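Local structure of uncharacterized protein MTH_862 (Methanothermobacter thermautotrophicus, 2R47) at residues A42-F56 against A65-L77. The protein is of unknown function; it belongs to a family of uncharacterized archaeal proteins and forms a two-chain assembly in the crystal. Residues are numbered along the deposited sequence; the frame is centred on the assembly and turned at random. Where two conformers were deposited one is given.
Sequences AQLFAYAVRDKDNIF and ARKLEVTEYGVEL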
ATOM      1  N   ALA A  42      -5.388   2.460  -2.393  1.00 14.60           N
ATOM      2  CA  ALA A  42      -5.874   3.671  -3.035  1.00 15.22           C
ATOM      3  C   ALA A  42      -4.772   4.748  -3.074  1.00 15.97           C
ATOM      4  O   ALA A  42      -4.596   5.438  -4.092  1.00 14.62           O
ATOM      5  CB  ALA A  42      -7.130   4.155  -2.304  1.00 14.66           C
ATOM      6  N   GLN A  43      -4.008   4.901  -1.982  1.00 15.87           N
ATOM      7  CA  GLN A  43      -2.969   5.964  -1.935  1.00 15.26           C
ATOM      8  C   GLN A  43      -1.828   5.648  -2.897  1.00 16.47           C
ATOM      9  O   GLN A  43      -1.284   6.544  -3.559  1.00 18.64           O
ATOM     10  CB  GLN A  43      -2.434   6.121  -0.491  1.00 15.51           C
ATOM     11  CG  GLN A  43      -3.525   6.800   0.354  1.00 16.82           C
ATOM     12  CD  GLN A  43      -3.345   6.665   1.867  1.00 22.09           C
ATOM     13  OE1 GLN A  43      -3.366   5.595   2.429  1.00 26.92           O
ATOM     14  NE2 GLN A  43      -3.269   7.780   2.519  1.00 25.09           N
ATOM     15  N   LEU A  44      -1.488   4.373  -3.000  1.00 15.64           N
ATOM     16  CA  LEU A  44      -0.396   3.932  -3.881  1.00 16.31           C
ATOM     17  C   LEU A  44      -0.731   4.188  -5.331  1.00 15.92           C
ATOM     18  O   LEU A  44       0.072   4.761  -6.093  1.00 16.32           O
ATOM     19  CB  LEU A  44      -0.066   2.447  -3.663  1.00 16.09           C
ATOM     20  CG  LEU A  44       1.041   1.912  -4.597  1.00 18.03           C
ATOM     21  CD1 LEU A  44       2.382   2.618  -4.330  1.00 18.64           C
ATOM     22  CD2 LEU A  44       1.159   0.426  -4.439  1.00 19.06           C
ATOM     23  N   PHE A  45      -1.924   3.786  -5.733  1.00 15.42           N
ATOM     24  CA  PHE A  45      -2.282   3.935  -7.149  1.00 16.53           C
ATOM     25  C   PHE A  45      -2.639   5.374  -7.526  1.00 16.54           C
ATOM     26  O   PHE A  45      -2.359   5.815  -8.655  1.00 16.75           O
ATOM     27  CB  PHE A  45      -3.351   2.901  -7.547  1.00 15.66           C
ATOM     28  CG  PHE A  45      -2.766   1.522  -7.678  1.00 16.10           C
ATOM     29  CD1 PHE A  45      -2.231   1.108  -8.896  1.00 17.65           C
ATOM     30  CD2 PHE A  45      -2.609   0.695  -6.565  1.00 18.06           C
ATOM     31  CE1 PHE A  45      -1.650  -0.169  -9.042  1.00 17.94           C
ATOM     32  CE2 PHE A  45      -2.002  -0.556  -6.687  1.00 18.90           C
ATOM     33  CZ  PHE A  45      -1.498  -0.982  -7.933  1.00 17.51           C
ATOM     34  N   ALA A  46      -3.224   6.114  -6.592  1.00 15.60           N
ATOM     35  CA  ALA A  46      -3.386   7.580  -6.752  1.00 15.76           C
ATOM     36  C   ALA A  46      -2.064   8.295  -6.969  1.00 16.72           C
ATOM     37  O   ALA A  46      -1.948   9.167  -7.859  1.00 15.74           O
ATOM     38  CB  ALA A  46      -4.120   8.183  -5.533  1.00 16.15           C
ATOM     39  N   TYR A  47      -1.049   7.933  -6.192  1.00 15.69           N
ATOM     40  CA  TYR A  47       0.298   8.426  -6.406  1.00 17.71           C
ATOM     41  C   TYR A  47       0.777   8.189  -7.837  1.00 17.93           C
ATOM     42  O   TYR A  47       1.373   9.071  -8.435  1.00 18.53           O
ATOM     43  CB  TYR A  47       1.333   7.805  -5.430  1.00 19.45           C
ATOM     44  CG  TYR A  47       2.668   8.568  -5.508  1.00 23.95           C
ATOM     45  CD1 TYR A  47       2.765   9.875  -5.007  1.00 24.42           C
ATOM     46  CD2 TYR A  47       3.800   7.995  -6.117  1.00 26.86           C
ATOM     47  CE1 TYR A  47       3.964  10.599  -5.077  1.00 25.98           C
ATOM     48  CE2 TYR A  47       5.034   8.719  -6.188  1.00 26.65           C
ATOM     49  CZ  TYR A  47       5.078  10.023  -5.681  1.00 27.60           C
ATOM     50  OH  TYR A  47       6.259  10.795  -5.751  1.00 30.47           O
ATOM     51  N   ALA A  48       0.534   7.010  -8.379  1.00 17.46           N
ATOM     52  CA  ALA A  48       0.967   6.680  -9.735  1.00 17.99           C
ATOM     53  C   ALA A  48       0.280   7.551 -10.780  1.00 18.62           C
ATOM     54  O   ALA A  48       0.784   7.706 -11.894  1.00 17.44           O
ATOM     55  CB  ALA A  48       0.685   5.173 -10.012  1.00 17.17           C
ATOM     56  N   VAL A  49      -0.922   8.039 -10.450  1.00 18.61           N
ATOM     57  CA  VAL A  49      -1.656   8.922 -11.361  1.00 18.86           C
ATOM     58  C   VAL A  49      -1.967  10.259 -10.695  1.00 19.82           C
ATOM     59  O   VAL A  49      -3.053  10.811 -10.876  1.00 18.29           O
ATOM     60  CB  VAL A  49      -2.936   8.264 -11.937  1.00 18.48           C
ATOM     61  CG1 VAL A  49      -2.551   7.044 -12.789  1.00 19.88           C
ATOM     62  CG2 VAL A  49      -3.953   7.863 -10.808  1.00 14.69           C
ATOM     63  N   ARG A  50      -0.963  10.827 -10.015  1.00 19.58           N
ATOM     64  CA  ARG A  50      -1.176  12.015  -9.185  1.00 21.16           C
ATOM     65  C   ARG A  50      -1.484  13.259 -10.015  1.00 21.42           C
ATOM     66  O   ARG A  50      -1.862  14.302  -9.467  1.00 21.82           O
ATOM     67  CB  ARG A  50       0.048  12.262  -8.303  1.00 21.82           C
ATOM     68  CG  ARG A  50       1.380  12.269  -9.068  1.00 23.98           C
ATOM     69  CD  ARG A  50       2.524  12.504  -8.083  1.00 26.83           C
ATOM     70  NE  ARG A  50       3.862  12.509  -8.689  1.00 29.36           N
ATOM     71  CZ  ARG A  50       4.509  11.411  -9.111  1.00 32.25           C
ATOM     72  NH1 ARG A  50       3.922  10.219  -9.019  1.00 33.36           N
ATOM     73  NH2 ARG A  50       5.745  11.488  -9.629  1.00 31.35           N
ATOM     74  N   ASP A  51      -1.310  13.149 -11.332  1.00 21.99           N
ATOM     75  CA  ASP A  51      -1.728  14.206 -12.264  1.00 23.37           C
ATOM     76  C   ASP A  51      -3.252  14.385 -12.344  1.00 22.86           C
ATOM     77  O   ASP A  51      -3.780  15.427 -12.834  1.00 22.39           O
ATOM     78  CB  ASP A  51      -1.134  13.955 -13.673  1.00 25.49           C
ATOM     79  CG  ASP A  51      -1.442  12.552 -14.237  1.00 28.88           C
ATOM     80  OD1 ASP A  51      -1.025  11.527 -13.674  1.00 31.61           O
ATOM     81  OD2 ASP A  51      -2.075  12.487 -15.310  1.00 35.95           O
ATOM     82  N   LYS A  52      -3.979  13.352 -11.929  1.00 21.10           N
ATOM     83  CA  LYS A  52      -5.423  13.343 -12.049  1.00 20.57           C
ATOM     84  C   LYS A  52      -6.029  13.873 -10.769  1.00 19.09           C
ATOM     85  O   LYS A  52      -5.325  14.135  -9.824  1.00 17.45           O
ATOM     86  CB  LYS A  52      -5.911  11.927 -12.318  1.00 21.39           C
ATOM     87  CG  LYS A  52      -5.471  11.461 -13.694  1.00 24.08           C
ATOM     88  CD  LYS A  52      -5.932  10.075 -13.953  1.00 25.67           C
ATOM     89  CE  LYS A  52      -5.200   9.505 -15.190  1.00 25.26           C
ATOM     90  NZ  LYS A  52      -5.200  10.434 -16.370  1.00 23.70           N
ATOM     91  N   ASP A  53      -7.337  14.093 -10.779  1.00 18.82           N
ATOM     92  CA  ASP A  53      -8.020  14.526  -9.556  0.60 19.20           C
ATOM     93  C   ASP A  53      -8.629  13.252  -8.954  1.00 19.36           C
ATOM     94  O   ASP A  53      -9.535  12.623  -9.523  1.00 20.16           O
ATOM     95  CB  ASP A  53      -9.101  15.595  -9.820  0.60 20.61           C
ATOM     96  CG  ASP A  53      -8.547  17.047  -9.788  0.60 22.69           C
ATOM     97  OD1 ASP A  53      -7.350  17.280  -9.492  0.60 23.52           O
ATOM     98  OD2 ASP A  53      -9.351  17.980 -10.041  0.60 30.55           O
ATOM     99  N   ASN A  54      -8.100  12.845  -7.792  1.00 16.88           N
ATOM    100  CA  ASN A  54      -8.426  11.511  -7.259  1.00 16.58           C
ATOM    101  C   ASN A  54      -9.106  11.636  -5.899  1.00 15.92           C
ATOM    102  O   ASN A  54      -8.789  12.554  -5.093  1.00 16.26           O
ATOM    103  CB  ASN A  54      -7.138  10.742  -7.038  1.00 16.13           C
ATOM    104  CG  ASN A  54      -6.341  10.532  -8.347  1.00 16.92           C
ATOM    105  OD1 ASN A  54      -6.936  10.204  -9.366  1.00 20.47           O
ATOM    106  ND2 ASN A  54      -5.035  10.751  -8.300  1.00 15.96           N
ATOM    107  N   ILE A  55     -10.000  10.713  -5.637  1.00 15.71           N
ATOM    108  CA  ILE A  55     -10.670  10.662  -4.331  1.00 14.97           C
ATOM    109  C   ILE A  55     -10.724   9.233  -3.771  1.00 14.07           C
ATOM    110  O   ILE A  55     -10.650   8.247  -4.533  1.00 15.08           O
ATOM    111  CB  ILE A  55     -12.144  11.214  -4.383  1.00 14.82           C
ATOM    112  CG1 ILE A  55     -13.046  10.299  -5.228  1.00 16.47           C
ATOM    113  CG2 ILE A  55     -12.224  12.694  -4.946  1.00 16.53           C
ATOM    114  CD1 ILE A  55     -14.569  10.790  -5.288  1.00 18.31           C
ATOM    115  N   PHE A  56     -10.907   9.136  -2.440  1.00 13.21           N
ATOM    116  CA  PHE A  56     -11.021   7.824  -1.756  1.00 13.67           C
ATOM    117  C   PHE A  56     -12.417   7.776  -1.160  1.00 13.33           C
ATOM    118  O   PHE A  56     -12.804   8.696  -0.420  1.00 14.54           O
ATOM    119  CB  PHE A  56     -10.006   7.692  -0.644  1.00 13.08           C
ATOM    120  CG  PHE A  56     -10.226   6.440   0.202  1.00 14.74           C
ATOM    121  CD1 PHE A  56     -10.086   5.176  -0.400  1.00 14.96           C
ATOM    122  CD2 PHE A  56     -10.639   6.525   1.529  1.00 18.41           C
ATOM    123  CE1 PHE A  56     -10.322   4.003   0.315  1.00 14.49           C
ATOM    124  CE2 PHE A  56     -10.889   5.349   2.263  1.00 16.28           C
ATOM    125  CZ  PHE A  56     -10.742   4.101   1.655  1.00 13.06           C
ATOM    126  N   ALA A  65     -16.539  10.663   0.799  1.00 18.17           N
ATOM    127  CA  ALA A  65     -15.329  10.637  -0.032  1.00 16.84           C
ATOM    128  C   ALA A  65     -14.445  11.835   0.275  1.00 16.80           C
ATOM    129  O   ALA A  65     -14.956  12.926   0.570  1.00 15.56           O
ATOM    130  CB  ALA A  65     -15.690  10.581  -1.495  1.00 17.64           C
ATOM    131  N   ARG A  66     -13.126  11.616   0.248  1.00 16.06           N
ATOM    132  CA  ARG A  66     -12.152  12.682   0.489  0.60 16.61           C
ATOM    133  C   ARG A  66     -11.136  12.755  -0.635  1.00 17.08           C
ATOM    134  O   ARG A  66     -10.768  11.708  -1.253  1.00 17.27           O
ATOM    135  CB  ARG A  66     -11.426  12.482   1.842  0.60 16.80           C
ATOM    136  CG  ARG A  66     -12.336  12.774   3.037  0.60 17.02           C
ATOM    137  CD  ARG A  66     -11.568  12.863   4.335  0.60 16.21           C
ATOM    138  NE  ARG A  66     -12.438  13.342   5.406  0.60 17.02           N
ATOM    139  CZ  ARG A  66     -12.503  14.591   5.860  0.60 17.87           C
ATOM    140  NH1 ARG A  66     -11.731  15.558   5.364  0.60 15.14           N
ATOM    141  NH2 ARG A  66     -13.357  14.868   6.848  0.60 19.24           N
ATOM    142  N   LYS A  67     -10.650  13.970  -0.902  1.00 17.37           N
ATOM    143  CA  LYS A  67      -9.574  14.108  -1.882  1.00 18.53           C
ATOM    144  C   LYS A  67      -8.339  13.305  -1.444  1.00 18.59           C
ATOM    145  O   LYS A  67      -7.993  13.276  -0.269  1.00 18.58           O
ATOM    146  CB  LYS A  67      -9.174  15.582  -2.059  1.00 18.40           C
ATOM    147  CG  LYS A  67     -10.348  16.436  -2.526  1.00 20.82           C
ATOM    148  CD  LYS A  67      -9.938  17.875  -2.876  1.00 21.35           C
ATOM    149  CE  LYS A  67     -11.217  18.686  -3.145  1.00 27.48           C
ATOM    150  NZ  LYS A  67     -10.895  20.052  -3.686  1.00 30.28           N
ATOM    151  N   LEU A  68      -7.656  12.744  -2.439  1.00 18.94           N
ATOM    152  CA  LEU A  68      -6.343  12.136  -2.300  1.00 18.79           C
ATOM    153  C   LEU A  68      -5.363  13.148  -2.844  1.00 19.67           C
ATOM    154  O   LEU A  68      -5.281  13.355  -4.062  1.00 20.38           O
ATOM    155  CB  LEU A  68      -6.302  10.816  -3.084  1.00 19.12           C
ATOM    156  CG  LEU A  68      -7.029   9.625  -2.440  1.00 17.11           C
ATOM    157  CD1 LEU A  68      -7.173   8.492  -3.482  1.00 16.04           C
ATOM    158  CD2 LEU A  68      -6.324   9.118  -1.213  1.00 18.40           C
ATOM    159  N   GLU A  69      -4.668  13.816  -1.932  1.00 20.13           N
ATOM    160  CA  GLU A  69      -3.810  14.959  -2.272  0.60 21.76           C
ATOM    161  C   GLU A  69      -2.321  14.686  -2.047  1.00 20.59           C
ATOM    162  O   GLU A  69      -1.950  14.089  -1.036  1.00 19.18           O
ATOM    163  CB  GLU A  69      -4.254  16.183  -1.460  0.60 22.12           C
ATOM    164  CG  GLU A  69      -5.600  16.735  -1.966  0.60 25.19           C
ATOM    165  CD  GLU A  69      -6.029  18.042  -1.317  0.60 25.19           C
ATOM    166  OE1 GLU A  69      -5.494  18.430  -0.251  0.60 32.47           O
ATOM    167  OE2 GLU A  69      -6.936  18.679  -1.874  0.60 29.76           O
ATOM    168  N   VAL A  70      -1.475  15.155  -2.964  1.00 21.22           N
ATOM    169  CA  VAL A  70      -0.026  14.951  -2.806  1.00 22.17           C
ATOM    170  C   VAL A  70       0.584  15.986  -1.840  1.00 22.11           C
ATOM    171  O   VAL A  70       0.424  17.185  -2.005  1.00 21.65           O
ATOM    172  CB  VAL A  70       0.733  14.930  -4.163  1.00 23.91           C
ATOM    173  CG1 VAL A  70       2.238  14.722  -3.910  1.00 24.96           C
ATOM    174  CG2 VAL A  70       0.235  13.796  -5.031  1.00 25.54           C
ATOM    175  N   THR A  71       1.286  15.515  -0.824  1.00 20.74           N
ATOM    176  CA  THR A  71       1.993  16.404   0.095  1.00 21.19           C
ATOM    177  C   THR A  71       3.484  16.037   0.086  1.00 21.26           C
ATOM    178  O   THR A  71       3.875  15.111  -0.609  1.00 20.74           O
ATOM    179  CB  THR A  71       1.423  16.275   1.537  1.00 21.88           C
ATOM    180  OG1 THR A  71       1.862  15.036   2.126  1.00 21.52           O
ATOM    181  CG2 THR A  71      -0.115  16.274   1.534  1.00 20.94           C
ATOM    182  N   GLU A  72       4.318  16.694   0.903  1.00 20.59           N
ATOM    183  CA  GLU A  72       5.707  16.202   1.033  1.00 21.74           C
ATOM    184  C   GLU A  72       5.857  14.801   1.643  1.00 20.28           C
ATOM    185  O   GLU A  72       6.971  14.201   1.615  1.00 19.35           O
ATOM    186  CB  GLU A  72       6.588  17.178   1.795  1.00 22.88           C
ATOM    187  CG  GLU A  72       6.514  17.032   3.274  1.00 28.42           C
ATOM    188  CD  GLU A  72       7.456  17.980   4.017  1.00 36.49           C
ATOM    189  OE1 GLU A  72       8.692  17.710   4.115  1.00 39.14           O
ATOM    190  OE2 GLU A  72       6.930  18.986   4.524  1.00 39.53           O
ATOM    191  N   TYR A  73       4.756  14.273   2.182  1.00 19.09           N
ATOM    192  CA  TYR A  73       4.769  12.925   2.750  1.00 19.32           C
ATOM    193  C   TYR A  73       4.214  11.824   1.827  1.00 19.71           C
ATOM    194  O   TYR A  73       4.313  10.607   2.152  1.00 19.46           O
ATOM    195  CB  TYR A  73       4.018  12.920   4.086  1.00 18.73           C
ATOM    196  CG  TYR A  73       4.788  13.621   5.228  1.00 18.86           C
ATOM    197  CD1 TYR A  73       5.633  12.906   6.080  1.00 20.10           C
ATOM    198  CD2 TYR A  73       4.658  14.992   5.443  1.00 21.62           C
ATOM    199  CE1 TYR A  73       6.343  13.554   7.141  1.00 22.49           C
ATOM    200  CE2 TYR A  73       5.370  15.639   6.447  1.00 20.57           C
ATOM    201  CZ  TYR A  73       6.209  14.921   7.297  1.00 21.55           C
ATOM    202  OH  TYR A  73       6.876  15.602   8.296  1.00 21.73           O
ATOM    203  N   GLY A  74       3.683  12.218   0.673  1.00 19.58           N
ATOM    204  CA  GLY A  74       3.064  11.278  -0.237  1.00 21.02           C
ATOM    205  C   GLY A  74       1.631  11.735  -0.411  1.00 23.01           C
ATOM    206  O   GLY A  74       1.343  12.937  -0.352  1.00 24.14           O
ATOM    207  N   VAL A  75       0.737  10.788  -0.640  1.00 21.10           N
ATOM    208  CA  VAL A  75      -0.671  11.074  -0.809  1.00 22.00           C
ATOM    209  C   VAL A  75      -1.352  10.998   0.536  1.00 22.14           C
ATOM    210  O   VAL A  75      -1.194   9.987   1.248  1.00 21.49           O
ATOM    211  CB  VAL A  75      -1.311  10.053  -1.781  1.00 22.54           C
ATOM    212  CG1 VAL A  75      -2.807  10.303  -1.920  1.00 22.56           C
ATOM    213  CG2 VAL A  75      -0.627  10.169  -3.132  1.00 23.02           C
ATOM    214  N   GLU A  76      -2.056  12.068   0.900  1.00 20.47           N
ATOM    215  CA  GLU A  76      -2.807  12.106   2.131  1.00 21.40           C
ATOM    216  C   GLU A  76      -4.257  12.455   1.818  1.00 21.21           C
ATOM    217  O   GLU A  76      -4.556  13.020   0.770  1.00 21.12           O
ATOM    218  CB  GLU A  76      -2.226  13.142   3.118  1.00 21.89           C
ATOM    219  CG  GLU A  76      -0.729  12.894   3.463  1.00 22.21           C
ATOM    220  CD  GLU A  76      -0.229  13.827   4.540  1.00 24.44           C
ATOM    221  OE1 GLU A  76      -0.811  13.819   5.648  1.00 27.35           O
ATOM    222  OE2 GLU A  76       0.771  14.540   4.313  1.00 25.51           O
ATOM    223  N   LEU A  77      -5.140  12.148   2.763  1.00 22.68           N
ATOM    224  CA  LEU A  77      -6.555  12.471   2.626  1.00 22.33           C
ATOM    225  C   LEU A  77      -6.805  13.938   2.917  1.00 23.56           C
ATOM    226  O   LEU A  77      -6.256  14.487   3.864  1.00 24.48           O
ATOM    227  CB  LEU A  77      -7.387  11.553   3.510  1.00 23.18           C
ATOM    228  CG  LEU A  77      -7.409  10.073   3.122  1.00 23.47           C
ATOM    229  CD1 LEU A  77      -8.027   9.255   4.246  1.00 26.08           C
ATOM    230  CD2 LEU A  77      -8.219   9.883   1.857  1.00 24.98           C
TER
HETATM  231  O   HOH W   1      -6.044  14.276  -6.524  1.00 23.14           O
HETATM  232  O   HOH W   2      -3.589  11.838  -5.867  1.00 24.38           O
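Leu68 CD1 lies 3.7 Å from Ala46 CB and its CD2 meets Gln43 CG, which packs strand 66-71, next to the edge strand of a mixed sheet, against a helix. Helix segment 42-48 and strand 66-71 cross at -61°. Strand 66-71 pairs antiparallel with strand 53-58 and, on its other side, forms a beta hairpin with the outermost strand 74-78, closed by the type I turn from Thr71 to Gly74. The Leu68 chi1 of -76° sets CG anti to its carbonyl carbon and places CD1 between Ala46 CB and the Ile55 backbone, with CG also beside Phe56 CB. Trimming Leu68 to an alanine would probably open a gap beside Ala46 and leave Gln43 CG and Phe56 CB without their shared apolar neighbour. Val75 CG2 touches Tyr47 CB at 3.8 Å and reaches the Tyr47 ring at its edge, while Arg50 NH1 lies over one ring face and donates to Tyr47 O. Outward, Val70 CG2 meets Arg50 CB at 3.6 Å, and Leu77 CD2 packs on Phe56 CB. At the polar edge, Gln43 NE2 makes a weak bond to Val75 O and another weak one to Gln43 of the second subunit. Phe56 N donates to Arg66 O in the carbonyl plane (2.8 Å), and Arg66 N returns a bond to Phe56 O. The bond from Leu68 N to Asn54 O is nearly straight (174°). Beyond it, a water accepts from Asn54 ND2 and donates to Leu68 O at 2.9 Å.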